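Local structure of leucine-rich repeat protein (Bacteroides thetaiotaomicron, 4ECN) at residues E378-I383 with L493-L498; I383-K388 with L597-L602. The protein is of unknown function but, as an extracellular leucine-rich repeat protein with DUF4458 domains, probably binds other proteins. All blocks are in the same frame, centred on the assembly; numbering follows the deposited sequence.

In the fold
Contacts 1 and 2 fasten one helical excursion, helix 377-384 with the following helix 386-391, to two well-separated strands of the same leucine-rich repeat sheet. Both are small, largely buried and polar: each rests on one partly exposed lysine reaching buried residues at or just before a strand, and neither has a hydrophobic core of its own. Their chemistry differs. In contact 1 the lysine ends on a threonine hydroxyl, with the aspartate charge a little farther off; in contact 2 it forms a direct salt bridge with an aspartate. The two centres lie about 12 Å apart, and a salt bridge from R384 to D495 joins them.

Contact 1: residues E378-I383 with L493-L498; sequences ERKHRI and LTDVEL
K380 spans the space between helix 377-384 and the start of strand 495-499 and ends on T494, where its NZ donates a hydrogen bond of 2.8 Å to OG1. The last methylene of the lysine lies beside the next residue, with CE 3.4 Å from OD1 of D495. The ammonium itself stays farther from that carboxylate, NZ to OD1 of D495 being 4.1 Å, so the opposite charges probably attract without forming a salt bridge. The lysine crosses both of these side chains at a slant. It covers the distance from the helix by being fully stretched: CG is anti to the backbone N (chi1 -167°) and every later torsion is also close to 180°.

The T494 hydroxyl is gripped twice. While accepting from K380 it donates to OD1 of D495 at an OG1-to-OD1 distance of 2.9 Å, using the anti lone pair of that oxygen. The hydroxyl thus relays the lysine to the carboxylate. R384, on the same helix, makes a salt bridge with OD1 of D495 as well, so two basic residues approach one acid and would be expected to favour its ionised form. Farther out, backbone hydrogen bonds tie T494 to Q451, Q518 and S519, and D495 to I453, which fixes both acceptors between strands 452-456 and 519-521. The arrangement is that of helices coming between neighbouring sheet strands 351-353 and 452-456 and folded back over the leucine-rich repeat sheet, with K380 and R384 as polar ties to it.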
loop_
_atom_site.group_PDB
_atom_site.type_symbol
_atom_site.label_atom_id
_atom_site.label_comp_id
_atom_site.label_asym_id
_atom_site.label_seq_id
_atom_site.Cartn_x
_atom_site.Cartn_y
_atom_site.Cartn_z
ATOM N N GLU A 378 7.634 -11.742 -14.283
ATOM C CA GLU A 378 7.060 -12.415 -13.108
ATOM C C GLU A 378 6.879 -11.462 -11.935
ATOM O O GLU A 378 5.798 -11.429 -11.341
ATOM C CB GLU A 378 7.910 -13.612 -12.633
ATOM C CG GLU A 378 8.306 -14.605 -13.716
ATOM C CD GLU A 378 9.648 -14.309 -14.364
ATOM O OE1 GLU A 378 10.681 -14.737 -13.797
ATOM O OE2 GLU A 378 9.669 -13.628 -15.417
ATOM N N ARG A 379 7.939 -10.715 -11.578
ATOM C CA ARG A 379 7.934 -9.763 -10.466
ATOM C C ARG A 379 6.923 -8.647 -10.699
ATOM O O ARG A 379 6.215 -8.262 -9.758
ATOM C CB ARG A 379 9.329 -9.175 -10.265
ATOM C CG ARG A 379 10.228 -10.073 -9.451
ATOM C CD ARG A 379 10.286 -9.689 -7.980
ATOM N NE ARG A 379 10.929 -8.390 -7.717
ATOM C CZ ARG A 379 10.310 -7.331 -7.195
ATOM N NH1 ARG A 379 9.017 -7.392 -6.888
ATOM N NH2 ARG A 379 10.980 -6.213 -6.961
ATOM N N LYS A 380 6.846 -8.161 -11.961
ATOM C CA LYS A 380 5.944 -7.093 -12.417
ATOM C C LYS A 380 4.478 -7.546 -12.341
ATOM O O LYS A 380 3.608 -6.782 -11.913
ATOM C CB LYS A 380 6.310 -6.685 -13.857
ATOM C CG LYS A 380 5.674 -5.386 -14.358
ATOM C CD LYS A 380 6.215 -5.007 -15.737
ATOM C CE LYS A 380 5.641 -3.706 -16.223
ATOM N NZ LYS A 380 6.301 -3.231 -17.469
ATOM N N HIS A 381 4.227 -8.800 -12.730
ATOM C CA HIS A 381 2.898 -9.386 -12.717
ATOM C C HIS A 381 2.422 -9.612 -11.273
ATOM O O HIS A 381 1.265 -9.307 -10.974
ATOM C CB HIS A 381 2.883 -10.683 -13.509
ATOM C CG HIS A 381 1.518 -11.271 -13.614
ATOM N ND1 HIS A 381 0.542 -10.687 -14.408
ATOM C CD2 HIS A 381 1.007 -12.372 -13.016
ATOM C CE1 HIS A 381 -0.529 -11.449 -14.264
ATOM N NE2 HIS A 381 -0.294 -12.480 -13.439
ATOM N N ARG A 382 3.322 -10.072 -10.376
ATOM C CA ARG A 382 3.015 -10.261 -8.957
ATOM C C ARG A 382 2.532 -8.956 -8.313
ATOM O O ARG A 382 1.589 -8.974 -7.513
ATOM C CB ARG A 382 4.245 -10.776 -8.200
ATOM C CG ARG A 382 3.966 -12.018 -7.363
ATOM C CD ARG A 382 5.005 -12.316 -6.281
ATOM N NE ARG A 382 6.389 -12.057 -6.689
ATOM C CZ ARG A 382 7.155 -12.888 -7.390
ATOM N NH1 ARG A 382 6.677 -14.059 -7.803
ATOM N NH2 ARG A 382 8.398 -12.544 -7.707
ATOM N N ILE A 383 3.192 -7.834 -8.670
ATOM C CA ILE A 383 2.896 -6.481 -8.198
ATOM C C ILE A 383 1.572 -6.006 -8.808
ATOM O O ILE A 383 0.763 -5.402 -8.088
ATOM C CB ILE A 383 4.062 -5.483 -8.510
ATOM C CG1 ILE A 383 5.347 -5.788 -7.681
ATOM C CG2 ILE A 383 3.631 -4.034 -8.323
ATOM C CD1 ILE A 383 5.227 -5.769 -6.064
ATOM N N LEU A 493 6.604 3.650 -19.811
ATOM C CA LEU A 493 5.599 3.762 -18.748
ATOM C C LEU A 493 4.378 2.899 -19.089
ATOM O O LEU A 493 3.502 3.314 -19.855
ATOM C CB LEU A 493 5.199 5.244 -18.499
ATOM C CG LEU A 493 4.177 5.547 -17.372
ATOM C CD1 LEU A 493 4.573 4.920 -16.045
ATOM C CD2 LEU A 493 4.016 7.010 -17.178
ATOM N N THR A 494 4.320 1.709 -18.475
ATOM C CA THR A 494 3.271 0.720 -18.703
ATOM C C THR A 494 2.283 0.631 -17.555
ATOM O O THR A 494 1.159 0.178 -17.760
ATOM C CB THR A 494 3.910 -0.656 -18.910
ATOM O OG1 THR A 494 4.668 -1.011 -17.749
ATOM C CG2 THR A 494 4.794 -0.698 -20.136
ATOM N N ASP A 495 2.701 1.022 -16.342
ATOM C CA ASP A 495 1.841 0.921 -15.165
ATOM C C ASP A 495 1.613 2.257 -14.520
ATOM O O ASP A 495 2.574 2.974 -14.263
ATOM C CB ASP A 495 2.450 -0.038 -14.142
ATOM C CG ASP A 495 2.377 -1.497 -14.544
ATOM O OD1 ASP A 495 2.918 -1.848 -15.622
ATOM O OD2 ASP A 495 1.830 -2.296 -13.757
ATOM N N VAL A 496 0.324 2.591 -14.259
ATOM C CA VAL A 496 -0.129 3.830 -13.594
ATOM C C VAL A 496 -1.195 3.478 -12.591
ATOM O O VAL A 496 -2.062 2.656 -12.894
ATOM C CB VAL A 496 -0.646 4.936 -14.558
ATOM C CG1 VAL A 496 -1.092 6.179 -13.789
ATOM C CG2 VAL A 496 0.399 5.306 -15.606
ATOM N N GLU A 497 -1.123 4.096 -11.397
ATOM C CA GLU A 497 -2.114 3.982 -10.337
ATOM C C GLU A 497 -2.525 5.372 -9.879
ATOM O O GLU A 497 -1.678 6.208 -9.557
ATOM C CB GLU A 497 -1.613 3.145 -9.152
ATOM C CG GLU A 497 -2.598 3.042 -7.987
ATOM C CD GLU A 497 -2.264 1.974 -6.961
ATOM O OE1 GLU A 497 -2.316 0.768 -7.311
ATOM O OE2 GLU A 497 -2.002 2.340 -5.793
ATOM N N LEU A 498 -3.845 5.601 -9.887
ATOM C CA LEU A 498 -4.557 6.778 -9.419
ATOM C C LEU A 498 -5.660 6.294 -8.504
ATOM O O LEU A 498 -6.828 6.336 -8.848
ATOM C CB LEU A 498 -5.080 7.607 -10.598
ATOM C CG LEU A 498 -4.175 8.699 -11.118
ATOM C CD1 LEU A 498 -4.686 9.211 -12.419
ATOM C CD2 LEU A 498 -4.071 9.847 -10.146
#

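Contact 2: residues I383-K388 with L597-L602; sequences IRMHYK and LTDLKL
K388 and D599 meet at about a right angle, the lysine chain passing across the carboxylate instead of running alongside it. Its NZ forms a salt bridge and hydrogen bond with OD1 of D599 at 2.9 Å. The stronger polar partner of K388 is D393, whose OD2 forms a salt bridge with the same NZ. The ammonium comes to the syn side of OD1 of D599 but lies 34° out of the carboxylate plane, a tilt that goes with the methylenes being drawn over the group: CD of K388 is 3.5 Å from CG of D599, and CE is 3.4 Å from OD2 of D599. Bends at chi3 (78°) and chi4 (86°) fold the end of the lysine round so that aliphatic and charged parts both touch the acid.

D599 sits on strand 596-601, which runs parallel to its neighbours in the sheet built up by successive leucine-rich repeats, and its carboxylate is directed at the helices that pack over that sheet. Hydrogen bonds from the D599 backbone tie it to L578 of strand 577-579 and to G576 just before that strand, while L577 touches both D599 and K388.

The other oxygen of D393 pairs with NZ of K601, two residues beyond D599. D393 thus lies between the two lysines, whose NZ atoms in K388 and K601 are 5.7 Å apart. Selenomethionine M385 makes a looser approach from between the two helices: its SE is 4.4 Å from OD2 of D599, and its side chain also packs on I552 and Y554 of strand 552-554.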
loop_
_atom_site.group_PDB
_atom_site.type_symbol
_atom_site.label_atom_id
_atom_site.label_comp_id
_atom_site.label_asym_id
_atom_site.label_seq_id
_atom_site.Cartn_x
_atom_site.Cartn_y
_atom_site.Cartn_z
ATOM N N ILE A 383 3.192 -7.834 -8.670
ATOM C CA ILE A 383 2.896 -6.481 -8.198
ATOM C C ILE A 383 1.572 -6.006 -8.808
ATOM O O ILE A 383 0.763 -5.402 -8.088
ATOM C CB ILE A 383 4.062 -5.483 -8.510
ATOM C CG1 ILE A 383 5.347 -5.788 -7.681
ATOM C CG2 ILE A 383 3.631 -4.034 -8.323
ATOM C CD1 ILE A 383 5.227 -5.769 -6.064
ATOM N N ARG A 384 1.345 -6.278 -10.113
ATOM C CA ARG A 384 0.083 -5.902 -10.772
ATOM C C ARG A 384 -1.137 -6.657 -10.156
ATOM O O ARG A 384 -2.239 -6.102 -10.088
ATOM C CB ARG A 384 0.162 -6.194 -12.273
ATOM C CG ARG A 384 0.985 -5.220 -13.067
ATOM C CD ARG A 384 1.358 -5.813 -14.398
ATOM N NE ARG A 384 1.742 -4.774 -15.353
ATOM C CZ ARG A 384 1.930 -4.978 -16.655
ATOM N NH1 ARG A 384 1.757 -6.187 -17.176
ATOM N NH2 ARG A 384 2.260 -3.968 -17.450
HETATM N N MSE A 385 -0.924 -7.914 -9.710
HETATM C CA MSE A 385 -1.963 -8.761 -9.128
HETATM C C MSE A 385 -2.152 -8.487 -7.630
HETATM O O MSE A 385 -3.041 -9.118 -7.021
HETATM C CB MSE A 385 -1.651 -10.280 -9.341
HETATM C CG MSE A 385 -1.713 -10.777 -10.804
HETATM SE SE MSE A 385 -3.302 -10.282 -11.869
HETATM C CE MSE A 385 -2.666 -8.662 -12.668
ATOM N N HIS A 386 -1.346 -7.562 -7.025
ATOM C CA HIS A 386 -1.466 -7.281 -5.588
ATOM C C HIS A 386 -2.862 -6.757 -5.254
ATOM O O HIS A 386 -3.476 -7.332 -4.351
ATOM C CB HIS A 386 -0.409 -6.309 -5.088
ATOM C CG HIS A 386 -0.380 -6.206 -3.598
ATOM N ND1 HIS A 386 -1.008 -5.163 -2.930
ATOM C CD2 HIS A 386 0.166 -7.045 -2.683
ATOM C CE1 HIS A 386 -0.784 -5.374 -1.640
ATOM N NE2 HIS A 386 -0.100 -6.507 -1.440
ATOM N N TYR A 387 -3.407 -5.750 -6.020
ATOM C CA TYR A 387 -4.761 -5.226 -5.767
ATOM C C TYR A 387 -5.783 -6.375 -5.731
ATOM O O TYR A 387 -6.578 -6.468 -4.789
ATOM C CB TYR A 387 -5.199 -4.155 -6.796
ATOM C CG TYR A 387 -6.449 -3.394 -6.372
ATOM C CD1 TYR A 387 -6.366 -2.281 -5.548
ATOM C CD2 TYR A 387 -7.719 -3.823 -6.755
ATOM C CE1 TYR A 387 -7.508 -1.599 -5.129
ATOM C CE2 TYR A 387 -8.876 -3.155 -6.329
ATOM C CZ TYR A 387 -8.766 -2.047 -5.509
ATOM O OH TYR A 387 -9.899 -1.380 -5.095
ATOM N N LYS A 388 -5.714 -7.275 -6.720
ATOM C CA LYS A 388 -6.621 -8.411 -6.847
ATOM C C LYS A 388 -6.574 -9.290 -5.589
ATOM O O LYS A 388 -7.628 -9.619 -5.058
ATOM C CB LYS A 388 -6.268 -9.225 -8.098
ATOM C CG LYS A 388 -7.374 -10.161 -8.541
ATOM C CD LYS A 388 -7.104 -10.775 -9.908
ATOM C CE LYS A 388 -6.107 -11.920 -9.948
ATOM N NZ LYS A 388 -6.740 -13.236 -9.675
ATOM N N LEU A 597 -10.505 -12.556 -21.497
ATOM C CA LEU A 597 -10.217 -12.151 -20.123
ATOM C C LEU A 597 -9.736 -13.302 -19.273
ATOM O O LEU A 597 -10.305 -14.383 -19.329
ATOM C CB LEU A 597 -11.450 -11.529 -19.432
ATOM C CG LEU A 597 -11.955 -10.130 -19.871
ATOM C CD1 LEU A 597 -12.917 -9.579 -18.857
ATOM C CD2 LEU A 597 -10.840 -9.117 -19.953
ATOM N N THR A 598 -8.725 -13.050 -18.427
ATOM C CA THR A 598 -8.209 -14.009 -17.441
ATOM C C THR A 598 -8.924 -13.757 -16.137
ATOM O O THR A 598 -9.189 -14.693 -15.372
ATOM C CB THR A 598 -6.682 -13.919 -17.270
ATOM O OG1 THR A 598 -6.015 -13.930 -18.544
ATOM C CG2 THR A 598 -6.141 -15.022 -16.403
ATOM N N ASP A 599 -9.251 -12.479 -15.885
ATOM C CA ASP A 599 -9.916 -12.082 -14.660
ATOM C C ASP A 599 -11.057 -11.158 -14.946
ATOM O O ASP A 599 -10.927 -10.211 -15.716
ATOM C CB ASP A 599 -8.923 -11.414 -13.690
ATOM C CG ASP A 599 -8.053 -12.395 -12.917
ATOM O OD1 ASP A 599 -8.578 -13.036 -11.966
ATOM O OD2 ASP A 599 -6.829 -12.477 -13.217
ATOM N N LEU A 600 -12.185 -11.427 -14.300
ATOM C CA LEU A 600 -13.383 -10.608 -14.419
ATOM C C LEU A 600 -14.062 -10.611 -13.077
ATOM O O LEU A 600 -14.370 -11.679 -12.551
ATOM C CB LEU A 600 -14.300 -11.108 -15.554
ATOM C CG LEU A 600 -15.634 -10.411 -15.747
ATOM C CD1 LEU A 600 -15.458 -8.958 -16.164
ATOM C CD2 LEU A 600 -16.503 -11.183 -16.722
ATOM N N LYS A 601 -14.196 -9.417 -12.481
ATOM C CA LYS A 601 -14.811 -9.202 -11.175
ATOM C C LYS A 601 -15.912 -8.154 -11.317
ATOM O O LYS A 601 -15.626 -6.963 -11.450
ATOM C CB LYS A 601 -13.755 -8.783 -10.130
ATOM C CG LYS A 601 -12.622 -9.784 -9.852
ATOM C CD LYS A 601 -13.072 -11.062 -9.116
ATOM C CE LYS A 601 -11.874 -11.945 -8.871
ATOM N NZ LYS A 601 -12.205 -13.107 -8.011
ATOM N N LEU A 602 -17.175 -8.611 -11.370
ATOM C CA LEU A 602 -18.322 -7.715 -11.530
ATOM C C LEU A 602 -19.181 -7.685 -10.260
ATOM O O LEU A 602 -20.269 -7.116 -10.277
ATOM C CB LEU A 602 -19.169 -8.155 -12.744
ATOM C CG LEU A 602 -18.529 -8.018 -14.146
ATOM C CD1 LEU A 602 -19.307 -8.794 -15.171
ATOM C CD2 LEU A 602 -18.389 -6.562 -14.580
#